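Long-range contact in EF0056 (Enterococcus faecalis, PDB 6ORI), which is a calcium-binding enterococcal surface protein of undetermined molecular function, with an immunoglobulin-like N-terminal region and a probable part in biofilm formation: residues N28-D33 with H59-S64. Sequence-based numbering, arbitrary orientation.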
loop_
_atom_site.group_PDB
_atom_site.type_symbol
_atom_site.label_atom_id
_atom_site.label_comp_id
_atom_site.label_asym_id
_atom_site.label_seq_id
_atom_site.Cartn_x
_atom_site.Cartn_y
_atom_site.Cartn_z
ATOM N N ASN A 28 -17.029 1.138 10.201
ATOM C CA ASN A 28 -16.507 0.221 9.212
ATOM C C ASN A 28 -17.592 -0.130 8.222
ATOM O O ASN A 28 -18.697 -0.540 8.588
ATOM C CB ASN A 28 -15.916 -1.002 9.902
ATOM C CG ASN A 28 -14.761 -0.622 10.823
ATOM O OD1 ASN A 28 -14.962 0.055 11.828
ATOM N ND2 ASN A 28 -13.556 -1.019 10.464
ATOM N N TYR A 29 -17.292 0.111 6.957
ATOM C CA TYR A 29 -18.236 -0.106 5.871
ATOM C C TYR A 29 -17.876 -1.394 5.117
ATOM O O TYR A 29 -17.153 -2.223 5.628
ATOM C CB TYR A 29 -18.284 1.135 4.955
ATOM C CG TYR A 29 -19.061 2.302 5.533
ATOM C CD1 TYR A 29 -20.423 2.181 5.807
ATOM C CD2 TYR A 29 -18.457 3.523 5.782
ATOM C CE1 TYR A 29 -21.160 3.278 6.304
ATOM C CE2 TYR A 29 -19.178 4.600 6.278
ATOM C CZ TYR A 29 -20.516 4.463 6.563
ATOM O OH TYR A 29 -21.233 5.536 7.061
ATOM N N ASN A 30 -18.364 -1.543 3.895
ATOM C CA ASN A 30 -18.227 -2.786 3.158
ATOM C C ASN A 30 -17.348 -2.648 1.918
ATOM O O ASN A 30 -17.367 -3.497 1.039
ATOM C CB ASN A 30 -19.606 -3.287 2.730
ATOM C CG ASN A 30 -20.611 -3.282 3.866
ATOM O OD1 ASN A 30 -20.314 -3.723 4.983
ATOM N ND2 ASN A 30 -21.809 -2.770 3.589
ATOM N N PHE A 31 -16.590 -1.571 1.847
ATOM C CA PHE A 31 -15.519 -1.455 0.847
ATOM C C PHE A 31 -14.367 -2.308 1.321
ATOM O O PHE A 31 -14.169 -2.445 2.533
ATOM C CB PHE A 31 -15.084 -0.004 0.694
ATOM C CG PHE A 31 -16.197 0.896 0.243
ATOM C CD1 PHE A 31 -17.041 1.503 1.157
ATOM C CD2 PHE A 31 -16.413 1.132 -1.098
ATOM C CE1 PHE A 31 -18.071 2.314 0.736
ATOM C CE2 PHE A 31 -17.437 1.929 -1.518
ATOM C CZ PHE A 31 -18.274 2.511 -0.604
ATOM N N SER A 32 -13.579 -2.880 0.417
ATOM C CA SER A 32 -12.439 -3.675 0.843
ATOM C C SER A 32 -11.131 -3.332 0.166
ATOM O O SER A 32 -10.103 -3.756 0.651
ATOM C CB SER A 32 -12.711 -5.176 0.727
ATOM O OG SER A 32 -13.035 -5.526 -0.597
ATOM N N ASP A 33 -11.120 -2.554 -0.907
ATOM C CA ASP A 33 -9.841 -2.231 -1.531
ATOM C C ASP A 33 -9.917 -0.934 -2.302
ATOM O O ASP A 33 -10.932 -0.605 -2.913
ATOM C CB ASP A 33 -9.416 -3.361 -2.466
ATOM C CG ASP A 33 -7.911 -3.474 -2.644
ATOM O OD1 ASP A 33 -7.117 -2.765 -1.975
ATOM O OD2 ASP A 33 -7.502 -4.377 -3.417
ATOM N N HIS A 59 -15.570 -3.358 -3.615
ATOM C CA HIS A 59 -16.502 -3.382 -2.487
ATOM C C HIS A 59 -17.285 -4.684 -2.496
ATOM O O HIS A 59 -17.287 -5.433 -3.488
ATOM C CB HIS A 59 -17.395 -2.135 -2.435
ATOM C CG HIS A 59 -18.115 -1.851 -3.702
ATOM N ND1 HIS A 59 -17.510 -1.245 -4.777
ATOM C CD2 HIS A 59 -19.388 -2.101 -4.071
ATOM C CE1 HIS A 59 -18.383 -1.133 -5.758
ATOM N NE2 HIS A 59 -19.527 -1.662 -5.360
ATOM N N ASN A 60 -17.907 -4.984 -1.362
ATOM C CA ASN A 60 -18.400 -6.328 -1.098
ATOM C C ASN A 60 -19.913 -6.389 -1.032
ATOM O O ASN A 60 -20.486 -7.492 -1.108
ATOM C CB ASN A 60 -17.842 -6.849 0.230
ATOM C CG ASN A 60 -16.337 -6.824 0.298
ATOM O OD1 ASN A 60 -15.643 -6.741 -0.720
ATOM N ND2 ASN A 60 -15.815 -6.916 1.511
ATOM N N ILE A 61 -20.545 -5.222 -0.903
ATOM C CA ILE A 61 -22.001 -5.073 -0.862
ATOM C C ILE A 61 -22.328 -3.892 -1.760
ATOM O O ILE A 61 -21.577 -2.922 -1.792
ATOM C CB ILE A 61 -22.490 -4.788 0.579
ATOM C CG1 ILE A 61 -22.143 -5.951 1.513
ATOM C CG2 ILE A 61 -23.988 -4.521 0.618
ATOM C CD1 ILE A 61 -22.806 -7.272 1.137
ATOM N N ALA A 62 -23.424 -3.966 -2.503
ATOM C CA ALA A 62 -23.751 -2.910 -3.425
ATOM C C ALA A 62 -23.695 -1.549 -2.734
ATOM O O ALA A 62 -24.106 -1.403 -1.582
ATOM C CB ALA A 62 -25.125 -3.155 -4.028
ATOM N N ALA A 63 -23.131 -0.572 -3.430
ATOM C CA ALA A 63 -23.003 0.779 -2.927
ATOM C C ALA A 63 -23.488 1.735 -3.997
ATOM O O ALA A 63 -23.578 1.387 -5.166
ATOM C CB ALA A 63 -21.564 1.090 -2.569
ATOM N N SER A 64 -23.808 2.952 -3.595
ATOM C CA SER A 64 -24.343 3.939 -4.517
ATOM C C SER A 64 -24.155 5.319 -3.945
ATOM O O SER A 64 -23.738 5.476 -2.796
ATOM C CB SER A 64 -25.833 3.698 -4.785
ATOM O OG SER A 64 -26.555 3.713 -3.572
HETATM O O HOH W 1 -22.336 -1.146 0.745
#
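H59 pairs with F31 as an antiparallel, non-hydrogen-bonded couple, and their side chains lie next to each other on the same face of the sheet. CB of H59 sits 3.7 Å from CD2 of F31, while the two rings meet obliquely, their planes at 56°. With CG lodged between backbone N and carbonyl carbon (chi1 53°), the imidazole turns away from the 28-33 segment; Y118 OH and G128 O bond its two nitrogens and fix its rotation. N60 grips the 28-33 segment twice: its backbone N gives a 2.9 Å hydrogen bond to N30 O, and its side-chain OD1 accepts one from S32 OG, also 2.9 Å long, with the hydroxyl tilted 24° out of the carbonyl plane. ND2 of N60 is bound by K289 O. I61 sets CB against the amide of N30, 3.7 Å from its ND2, while N30 OD1 is taken by A291 N. A62 O receives a bond from a water that N30 ND2 reaches weakly. A63 adds CB at 4.1 Å from F31 CZ. The pairing thus closes one end of the antiparallel ladder of strands 31-38 and 50-59, where a classic beta bulge sets S32 and D33 opposite the single K58.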